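Local atomic coordinates of uncharacterized protein (Deinococcus radiodurans, PDB entry 3GG7), a protein that is of unknown function but binds manganese and, as a member of the TatD-type metal-dependent hydrolases, probably hydrolyses ester bonds. Residues 38-43 with 79-84; 62-67 with 99-104; 164-169 with 238-243. All coordinates share one frame; numbering follows the deposited sequence.

In the fold
All three contacts belong to one TIM-barrel chain. Interaction 3 is the buried one, its centre about 10 Å from that of the chain; interactions 1 and 2 are partly buried and lie farther out, at about 14 and 18 Å. Their chemistry follows: interaction 1 rests on charge and hydrogen bonds around a carboxylate, interaction 2 on one amide-to-backbone bond beside a small apolar patch, and interaction 3 on a tryptophan packed by a leucine and a guanidinium. Interactions 1 and 3 reach the same run of parallel barrel strands and touch where F83 CZ meets L242 CD2 at 3.8 Å. Interactions 2 and 3 lie on opposite sides of the chain's centre, without touching.

Interaction 1: 38-43 with 79-84; sequences AAWRGT and PETRFV. With SO4 (sulfate ion), chain C.
E80 reaches from the end of a short 3-10 segment to W40 and R41, and its carboxylate holds both. R41 grips it end-on: NH1 donates to E80 OE1 at 2.7 Å and NH2 to OE2 at 2.9 Å, each oxygen using its syn lone pair. Guanidinium and carboxylate lie nearly coplanar, 8° apart, which suits a bidentate, end-on salt bridge. OE1 takes a second donor, W40 NE1, at 3.0 Å; this nitrogen comes from above the carboxylate plane, while the oxygen sits at the indole edge in the ring plane. The indole N-H is thereby satisfied, and rotation of the carboxylate is probably restricted.

W40 carries CG anti to its own N (chi1 179°), a setting that places NE1 at E80 OE1 and CH2 beside T81, whose CB is 3.4 Å from CH2. A leucine at W40 would probably leave E80 OE1 without its second donor and open a gap beside T81. T81 OG1 is engaged by other partners: it accepts from F83 N at 3.0 Å in an ST turn and bonds to the backbone oxygen of T55. Along the adjoining NE/NH2 edge, R41 NE bonds to O2 and NH2, already bound to E80 OE2, also bonds to O1 of a sulfate, probably from the crystallisation liquor, which Y77 and R76 also bind.

The contact joins helix 40-44 to the run leading into strand 83-88 of the TIM barrel, the strand that carries the manganese ligand E86. Helix 72-77 flanks it, with the Y77 ring against W40, and T55 of strand 53-55 also touches W40.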
loop_
_atom_site.group_PDB
_atom_site.type_symbol
_atom_site.label_atom_id
_atom_site.label_comp_id
_atom_site.label_asym_id
_atom_site.label_seq_id
_atom_site.Cartn_x
_atom_site.Cartn_y
_atom_site.Cartn_z
ATOM N N ALA A 38 -15.763 -3.058 -6.366
ATOM C CA ALA A 38 -16.825 -4.060 -6.265
ATOM C C ALA A 38 -16.535 -5.129 -5.220
ATOM O O ALA A 38 -17.452 -5.793 -4.754
ATOM C CB ALA A 38 -17.068 -4.701 -7.636
ATOM N N ALA A 39 -15.259 -5.306 -4.881
ATOM C CA ALA A 39 -14.831 -6.299 -3.888
ATOM C C ALA A 39 -15.054 -5.849 -2.445
ATOM O O ALA A 39 -14.859 -6.620 -1.523
ATOM C CB ALA A 39 -13.354 -6.667 -4.104
ATOM N N TRP A 40 -15.505 -4.614 -2.249
ATOM C CA TRP A 40 -15.557 -4.019 -0.907
ATOM C C TRP A 40 -16.350 -4.868 0.098
ATOM O O TRP A 40 -15.863 -5.174 1.179
ATOM C CB TRP A 40 -16.111 -2.573 -1.020
ATOM C CG TRP A 40 -16.226 -1.918 0.291
ATOM C CD1 TRP A 40 -17.385 -1.586 0.937
ATOM C CD2 TRP A 40 -15.165 -1.543 1.160
ATOM N NE1 TRP A 40 -17.111 -1.005 2.141
ATOM C CE2 TRP A 40 -15.751 -0.971 2.314
ATOM C CE3 TRP A 40 -13.768 -1.633 1.083
ATOM C CZ2 TRP A 40 -14.989 -0.505 3.377
ATOM C CZ3 TRP A 40 -13.012 -1.125 2.131
ATOM C CH2 TRP A 40 -13.616 -0.603 3.264
ATOM N N ARG A 41 -17.578 -5.240 -0.228
ATOM C CA ARG A 41 -18.414 -5.885 0.779
ATOM C C ARG A 41 -17.799 -7.227 1.194
ATOM O O ARG A 41 -17.708 -7.551 2.356
ATOM C CB ARG A 41 -19.835 -6.093 0.275
ATOM C CG ARG A 41 -20.663 -4.854 0.291
ATOM C CD ARG A 41 -21.430 -4.650 1.584
ATOM N NE ARG A 41 -22.041 -3.330 1.521
ATOM C CZ ARG A 41 -21.532 -2.222 2.066
ATOM N NH1 ARG A 41 -20.475 -2.267 2.859
ATOM N NH2 ARG A 41 -22.122 -1.063 1.858
ATOM N N GLY A 42 -17.354 -8.002 0.202
ATOM C CA GLY A 42 -16.810 -9.304 0.468
ATOM C C GLY A 42 -15.506 -9.244 1.245
ATOM O O GLY A 42 -15.244 -10.036 2.160
ATOM N N THR A 43 -14.638 -8.327 0.878
ATOM C CA THR A 43 -13.360 -8.213 1.553
ATOM C C THR A 43 -13.492 -7.556 2.921
ATOM O O THR A 43 -12.888 -8.021 3.886
ATOM C CB THR A 43 -12.383 -7.475 0.652
ATOM O OG1 THR A 43 -12.273 -8.217 -0.560
ATOM C CG2 THR A 43 -11.030 -7.366 1.324
ATOM N N PRO A 79 -17.380 6.526 1.808
ATOM C CA PRO A 79 -17.679 6.955 3.186
ATOM C C PRO A 79 -17.423 5.905 4.270
ATOM O O PRO A 79 -17.349 6.237 5.472
ATOM C CB PRO A 79 -19.171 7.283 3.120
ATOM C CG PRO A 79 -19.407 7.646 1.721
ATOM C CD PRO A 79 -18.546 6.676 0.934
ATOM N N GLU A 80 -17.271 4.646 3.875
ATOM C CA GLU A 80 -17.089 3.554 4.827
ATOM C C GLU A 80 -15.659 3.262 5.272
ATOM O O GLU A 80 -15.430 2.344 6.066
ATOM C CB GLU A 80 -17.693 2.277 4.253
ATOM C CG GLU A 80 -19.181 2.426 4.002
ATOM C CD GLU A 80 -19.814 1.189 3.434
ATOM O OE1 GLU A 80 -19.367 0.060 3.777
ATOM O OE2 GLU A 80 -20.759 1.343 2.626
ATOM N N THR A 81 -14.685 4.005 4.765
ATOM C CA THR A 81 -13.300 3.707 5.110
ATOM C C THR A 81 -12.422 4.930 5.062
ATOM O O THR A 81 -12.651 5.829 4.250
ATOM C CB THR A 81 -12.693 2.575 4.209
ATOM O OG1 THR A 81 -11.362 2.282 4.658
ATOM C CG2 THR A 81 -12.674 2.973 2.744
ATOM N N ARG A 82 -11.388 4.915 5.896
ATOM C CA ARG A 82 -10.362 5.956 5.860
ATOM C C ARG A 82 -9.198 5.582 4.950
ATOM O O ARG A 82 -8.291 6.397 4.743
ATOM C CB ARG A 82 -9.899 6.316 7.276
ATOM C CG ARG A 82 -9.047 5.353 8.002
ATOM C CD ARG A 82 -8.882 5.726 9.528
ATOM N NE ARG A 82 -10.134 5.756 10.307
ATOM C CZ ARG A 82 -10.573 6.776 11.064
ATOM N NH1 ARG A 82 -9.879 7.908 11.195
ATOM N NH2 ARG A 82 -11.733 6.687 11.697
ATOM N N PHE A 83 -9.206 4.360 4.386
ATOM C CA PHE A 83 -8.074 3.838 3.633
ATOM C C PHE A 83 -8.481 3.517 2.211
ATOM O O PHE A 83 -9.504 2.846 1.981
ATOM C CB PHE A 83 -7.510 2.560 4.253
ATOM C CG PHE A 83 -7.201 2.673 5.732
ATOM C CD1 PHE A 83 -6.040 3.314 6.172
ATOM C CD2 PHE A 83 -8.041 2.099 6.669
ATOM C CE1 PHE A 83 -5.774 3.390 7.534
ATOM C CE2 PHE A 83 -7.776 2.180 8.017
ATOM C CZ PHE A 83 -6.606 2.821 8.437
ATOM N N VAL A 84 -7.675 3.990 1.265
ATOM C CA VAL A 84 -7.871 3.758 -0.175
ATOM C C VAL A 84 -6.659 3.006 -0.705
ATOM O O VAL A 84 -5.525 3.432 -0.510
ATOM C CB VAL A 84 -8.102 5.089 -0.941
ATOM C CG1 VAL A 84 -7.932 4.925 -2.464
ATOM C CG2 VAL A 84 -9.521 5.583 -0.571
HETATM S S SO4 C . -24.353 -2.463 -1.209
HETATM O O1 SO4 C . -24.083 -1.373 -0.283
HETATM O O2 SO4 C . -23.995 -3.744 -0.596
HETATM O O3 SO4 C . -25.789 -2.493 -1.534
HETATM O O4 SO4 C . -23.576 -2.202 -2.420
#

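Interaction 2: 62-67 with 99-104; sequences EVVSER and WTQQFA
The CA atoms of V64 and Q102 come within 6.2 Å of each other where an irregular loop with helical backbone angles at 64-66 runs past the opening turns of helix 99-115. In the TIM barrel this joins the loop after strand 53-55 to the helix that follows strand 83-88. The apolar part centres on one methyl, V64 CG2, which is set between its own N and carbonyl carbon and fits against two glutamine stems, with Q101 CG at 3.6 Å and Q102 CG at 3.8 Å. V64 and Q101 run past each other in opposite senses, whereas V64 and Q102 cross at about a right angle.

Only the stem of Q102 serves V64. Its amide is held at both ends by other residues, OE1 by the backbone N of D90 and NE2 by T98 OG1, in the neighbourhood of H124, a predicted ligand of a second metal.

Q101 instead turns its amide onto the loop. A bend at chi2 (70°) turns the amide to the V64 carbonyl, and NE2 donates to V64 O at 3.1 Å along a nearly straight bond (172°), the acceptor lying in the amide plane while the nitrogen stands above the plane of the carbonyl.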
loop_
_atom_site.group_PDB
_atom_site.type_symbol
_atom_site.label_atom_id
_atom_site.label_comp_id
_atom_site.label_asym_id
_atom_site.label_seq_id
_atom_site.Cartn_x
_atom_site.Cartn_y
_atom_site.Cartn_z
ATOM N N GLU A 62 -3.912 -2.659 -12.898
ATOM C CA GLU A 62 -3.894 -3.800 -13.798
ATOM C C GLU A 62 -5.285 -4.277 -14.194
ATOM O O GLU A 62 -5.409 -5.033 -15.162
ATOM C CB GLU A 62 -3.106 -4.978 -13.224
ATOM C CG GLU A 62 -3.008 -6.120 -14.231
ATOM C CD GLU A 62 -2.279 -7.325 -13.741
ATOM O OE1 GLU A 62 -1.503 -7.213 -12.765
ATOM O OE2 GLU A 62 -2.493 -8.388 -14.361
ATOM N N VAL A 63 -6.334 -3.851 -13.488
ATOM C CA VAL A 63 -7.681 -4.340 -13.800
ATOM C C VAL A 63 -8.676 -3.262 -14.231
ATOM O O VAL A 63 -9.857 -3.531 -14.395
ATOM C CB VAL A 63 -8.257 -5.227 -12.661
ATOM C CG1 VAL A 63 -7.296 -6.357 -12.335
ATOM C CG2 VAL A 63 -8.559 -4.412 -11.392
ATOM N N VAL A 64 -8.191 -2.044 -14.450
ATOM C CA VAL A 64 -9.078 -0.944 -14.812
ATOM C C VAL A 64 -9.832 -1.109 -16.113
ATOM O O VAL A 64 -10.937 -0.568 -16.215
ATOM C CB VAL A 64 -8.331 0.431 -14.839
ATOM C CG1 VAL A 64 -7.844 0.760 -13.466
ATOM C CG2 VAL A 64 -7.240 0.410 -15.870
ATOM N N SER A 65 -9.275 -1.829 -17.085
ATOM C CA SER A 65 -9.965 -2.087 -18.350
ATOM C C SER A 65 -10.981 -3.197 -18.154
ATOM O O SER A 65 -12.174 -3.040 -18.439
ATOM C CB SER A 65 -8.976 -2.488 -19.457
ATOM O OG SER A 65 -9.648 -2.726 -20.690
ATOM N N GLU A 66 -10.517 -4.317 -17.637
ATOM C CA GLU A 66 -11.401 -5.474 -17.556
ATOM C C GLU A 66 -12.537 -5.287 -16.561
ATOM O O GLU A 66 -13.607 -5.841 -16.758
ATOM C CB GLU A 66 -10.623 -6.753 -17.259
ATOM C CG GLU A 66 -9.993 -6.831 -15.886
ATOM C CD GLU A 66 -8.819 -7.795 -15.845
ATOM O OE1 GLU A 66 -8.996 -8.977 -15.462
ATOM O OE2 GLU A 66 -7.711 -7.353 -16.201
ATOM N N ARG A 67 -12.305 -4.479 -15.533
ATOM C CA ARG A 67 -13.341 -4.180 -14.520
ATOM C C ARG A 67 -13.865 -2.731 -14.593
ATOM O O ARG A 67 -14.388 -2.200 -13.605
ATOM C CB ARG A 67 -12.784 -4.424 -13.114
ATOM C CG ARG A 67 -12.174 -5.811 -12.816
ATOM C CD ARG A 67 -13.152 -6.946 -12.955
ATOM N NE ARG A 67 -14.403 -6.747 -12.224
ATOM C CZ ARG A 67 -15.367 -7.652 -12.113
ATOM N NH1 ARG A 67 -15.212 -8.880 -12.583
ATOM N NH2 ARG A 67 -16.502 -7.318 -11.502
ATOM N N TRP A 99 -3.293 2.767 -20.710
ATOM C CA TRP A 99 -2.783 3.930 -20.001
ATOM C C TRP A 99 -3.815 5.043 -19.806
ATOM O O TRP A 99 -3.971 5.559 -18.692
ATOM C CB TRP A 99 -1.522 4.496 -20.687
ATOM C CG TRP A 99 -0.999 5.664 -19.938
ATOM C CD1 TRP A 99 -1.149 6.986 -20.248
ATOM C CD2 TRP A 99 -0.298 5.627 -18.687
ATOM N NE1 TRP A 99 -0.568 7.768 -19.287
ATOM C CE2 TRP A 99 -0.042 6.962 -18.317
ATOM C CE3 TRP A 99 0.141 4.600 -17.848
ATOM C CZ2 TRP A 99 0.654 7.291 -17.168
ATOM C CZ3 TRP A 99 0.834 4.935 -16.699
ATOM C CH2 TRP A 99 1.084 6.258 -16.373
ATOM N N THR A 100 -4.515 5.447 -20.873
ATOM C CA THR A 100 -5.552 6.484 -20.759
ATOM C C THR A 100 -6.592 6.139 -19.685
ATOM O O THR A 100 -6.979 6.996 -18.880
ATOM C CB THR A 100 -6.265 6.745 -22.110
ATOM O OG1 THR A 100 -5.310 7.261 -23.048
ATOM C CG2 THR A 100 -7.397 7.766 -21.945
ATOM N N GLN A 101 -7.014 4.881 -19.673
ATOM C CA GLN A 101 -7.992 4.414 -18.681
ATOM C C GLN A 101 -7.383 4.389 -17.274
ATOM O O GLN A 101 -8.038 4.758 -16.308
ATOM C CB GLN A 101 -8.574 3.036 -19.066
ATOM C CG GLN A 101 -9.447 2.340 -17.990
ATOM C CD GLN A 101 -10.810 2.996 -17.731
ATOM O OE1 GLN A 101 -11.084 4.112 -18.182
ATOM N NE2 GLN A 101 -11.679 2.286 -17.000
ATOM N N GLN A 102 -6.131 3.947 -17.148
ATOM C CA GLN A 102 -5.475 3.996 -15.835
ATOM C C GLN A 102 -5.444 5.416 -15.290
ATOM O O GLN A 102 -5.756 5.684 -14.141
ATOM C CB GLN A 102 -4.033 3.532 -15.928
ATOM C CG GLN A 102 -3.808 2.069 -16.116
ATOM C CD GLN A 102 -2.343 1.746 -15.938
ATOM O OE1 GLN A 102 -1.744 2.185 -14.948
ATOM N NE2 GLN A 102 -1.741 1.057 -16.906
ATOM N N PHE A 103 -5.055 6.353 -16.136
ATOM C CA PHE A 103 -4.936 7.744 -15.710
ATOM C C PHE A 103 -6.307 8.312 -15.316
ATOM O O PHE A 103 -6.468 8.931 -14.276
ATOM C CB PHE A 103 -4.274 8.548 -16.837
ATOM C CG PHE A 103 -4.114 10.005 -16.542
ATOM C CD1 PHE A 103 -2.888 10.513 -16.141
ATOM C CD2 PHE A 103 -5.176 10.879 -16.717
ATOM C CE1 PHE A 103 -2.728 11.871 -15.890
ATOM C CE2 PHE A 103 -5.032 12.248 -16.458
ATOM C CZ PHE A 103 -3.809 12.736 -16.046
ATOM N N ALA A 104 -7.317 8.060 -16.148
ATOM C CA ALA A 104 -8.664 8.499 -15.871
ATOM C C ALA A 104 -9.173 8.007 -14.521
ATOM O O ALA A 104 -9.721 8.783 -13.731
ATOM C CB ALA A 104 -9.598 8.051 -16.977
#

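Interaction 3: 164-169 with 238-243; sequences GCWFSV and VSRLLG
W166 offers the six-membered half of its indole to helix 227-243, and L241 supplies the apolar half of the contact. L241 CD1 stands over the centre of that ring, 4.0 Å from the centroid and only 9° off the normal, a CH-pi contact. CB of L241 covers the same face farther along, 3.8 Å from W166 CH2, and the backbone joins in, with L241 N 3.6 Å from the same carbon. In L241, CG anti to the backbone N (chi1 175°) places CD1 over the ring.

Side chains alternate along strand 166-169 of the TIM barrel: F167 packs outward on helix 154-162, whereas W166 and S168 turn to the other side, toward the barrel interior. W166 stands at the start of the strand, away from the end near H148, and the last turns of helix 227-243 pack against it there. T144 and L192, on strands 143-148 and 191-193, also touch L241.

The remaining contact is between two flat groups. R240, whose chain bends at chi3, brings its guanidinium back to the far end of the indole, where W166 CZ2 lies over one face of the group, offset toward its rim. The planes are 33° apart, and the nearest pair is W166 CZ2 and R240 NH2 at 3.5 Å. No hydrogen bond links R240 to W166; NH2 instead donates to the backbone oxygen of D189.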
loop_
_atom_site.group_PDB
_atom_site.type_symbol
_atom_site.label_atom_id
_atom_site.label_comp_id
_atom_site.label_asym_id
_atom_site.label_seq_id
_atom_site.Cartn_x
_atom_site.Cartn_y
_atom_site.Cartn_z
ATOM N N GLY A 164 5.568 15.019 0.356
ATOM C CA GLY A 164 4.914 14.512 1.563
ATOM C C GLY A 164 4.519 13.046 1.507
ATOM O O GLY A 164 3.640 12.606 2.281
ATOM N N CYS A 165 5.151 12.275 0.619
ATOM C CA CYS A 165 4.851 10.840 0.544
ATOM C C CYS A 165 5.440 10.105 1.718
ATOM O O CYS A 165 6.498 10.486 2.267
ATOM C CB CYS A 165 5.392 10.208 -0.732
ATOM S SG CYS A 165 4.573 10.738 -2.243
ATOM N N TRP A 166 4.726 9.044 2.111
ATOM C CA TRP A 166 5.224 7.996 2.989
ATOM C C TRP A 166 5.571 6.770 2.148
ATOM O O TRP A 166 5.307 6.770 0.949
ATOM C CB TRP A 166 4.180 7.618 4.040
ATOM C CG TRP A 166 3.824 8.700 5.029
ATOM C CD1 TRP A 166 3.482 9.990 4.770
ATOM C CD2 TRP A 166 3.732 8.532 6.428
ATOM N NE1 TRP A 166 3.201 10.654 5.941
ATOM C CE2 TRP A 166 3.338 9.770 6.976
ATOM C CE3 TRP A 166 3.957 7.446 7.282
ATOM C CZ2 TRP A 166 3.169 9.961 8.341
ATOM C CZ3 TRP A 166 3.766 7.637 8.642
ATOM C CH2 TRP A 166 3.405 8.893 9.152
ATOM N N PHE A 167 6.146 5.734 2.760
ATOM C CA PHE A 167 6.619 4.562 2.057
ATOM C C PHE A 167 6.343 3.319 2.843
ATOM O O PHE A 167 6.630 3.285 4.031
ATOM C CB PHE A 167 8.143 4.686 1.794
ATOM C CG PHE A 167 8.503 5.977 1.149
ATOM C CD1 PHE A 167 8.490 6.097 -0.243
ATOM C CD2 PHE A 167 8.748 7.102 1.919
ATOM C CE1 PHE A 167 8.750 7.306 -0.846
ATOM C CE2 PHE A 167 8.995 8.329 1.325
ATOM C CZ PHE A 167 9.014 8.423 -0.069
ATOM N N SER A 168 5.805 2.286 2.191
ATOM C CA SER A 168 5.732 0.989 2.806
ATOM C C SER A 168 6.680 0.068 2.064
ATOM O O SER A 168 6.657 -0.035 0.848
ATOM C CB SER A 168 4.276 0.451 2.884
ATOM O OG SER A 168 3.653 0.377 1.607
ATOM N N VAL A 169 7.557 -0.565 2.827
ATOM C CA VAL A 169 8.674 -1.293 2.265
ATOM C C VAL A 169 8.534 -2.753 2.636
ATOM O O VAL A 169 8.061 -3.085 3.739
ATOM C CB VAL A 169 10.050 -0.697 2.723
ATOM C CG1 VAL A 169 10.128 0.790 2.406
ATOM C CG2 VAL A 169 10.298 -0.935 4.194
ATOM N N VAL A 238 2.608 4.552 12.300
ATOM C CA VAL A 238 1.192 4.294 12.019
ATOM C C VAL A 238 0.307 5.223 12.843
ATOM O O VAL A 238 -0.651 5.790 12.322
ATOM C CB VAL A 238 0.811 2.809 12.220
ATOM C CG1 VAL A 238 -0.727 2.597 12.099
ATOM C CG2 VAL A 238 1.532 1.946 11.210
ATOM N N SER A 239 0.625 5.428 14.133
ATOM C CA SER A 239 -0.142 6.373 14.938
ATOM C C SER A 239 -0.145 7.763 14.331
ATOM O O SER A 239 -1.204 8.408 14.247
ATOM C CB SER A 239 0.371 6.454 16.382
ATOM O OG SER A 239 0.518 5.165 16.940
ATOM N N ARG A 240 1.025 8.239 13.894
ATOM C CA ARG A 240 1.135 9.572 13.324
ATOM C C ARG A 240 0.386 9.677 12.000
ATOM O O ARG A 240 -0.293 10.649 11.733
ATOM C CB ARG A 240 2.604 9.931 13.136
ATOM C CG ARG A 240 2.822 11.330 12.629
ATOM C CD ARG A 240 4.272 11.811 12.842
ATOM N NE ARG A 240 5.172 11.399 11.772
ATOM C CZ ARG A 240 5.201 11.932 10.550
ATOM N NH1 ARG A 240 4.365 12.911 10.206
ATOM N NH2 ARG A 240 6.079 11.493 9.660
ATOM N N LEU A 241 0.492 8.619 11.197
ATOM C CA LEU A 241 -0.236 8.516 9.933
ATOM C C LEU A 241 -1.732 8.661 10.133
ATOM O O LEU A 241 -2.395 9.418 9.424
ATOM C CB LEU A 241 0.049 7.156 9.269
ATOM C CG LEU A 241 -0.721 6.842 7.985
ATOM C CD1 LEU A 241 -0.171 7.702 6.819
ATOM C CD2 LEU A 241 -0.663 5.353 7.684
ATOM N N LEU A 242 -2.270 7.921 11.094
ATOM C CA LEU A 242 -3.693 8.037 11.432
ATOM C C LEU A 242 -4.101 9.436 11.916
ATOM O O LEU A 242 -5.251 9.845 11.760
ATOM C CB LEU A 242 -4.041 6.995 12.491
ATOM C CG LEU A 242 -3.975 5.565 11.971
ATOM C CD1 LEU A 242 -4.006 4.573 13.116
ATOM C CD2 LEU A 242 -5.098 5.286 10.957
ATOM N N GLY A 243 -3.157 10.147 12.530
ATOM C CA GLY A 243 -3.365 11.527 12.929
ATOM C C GLY A 243 -3.505 12.475 11.756
ATOM O O GLY A 243 -4.159 13.503 11.876
#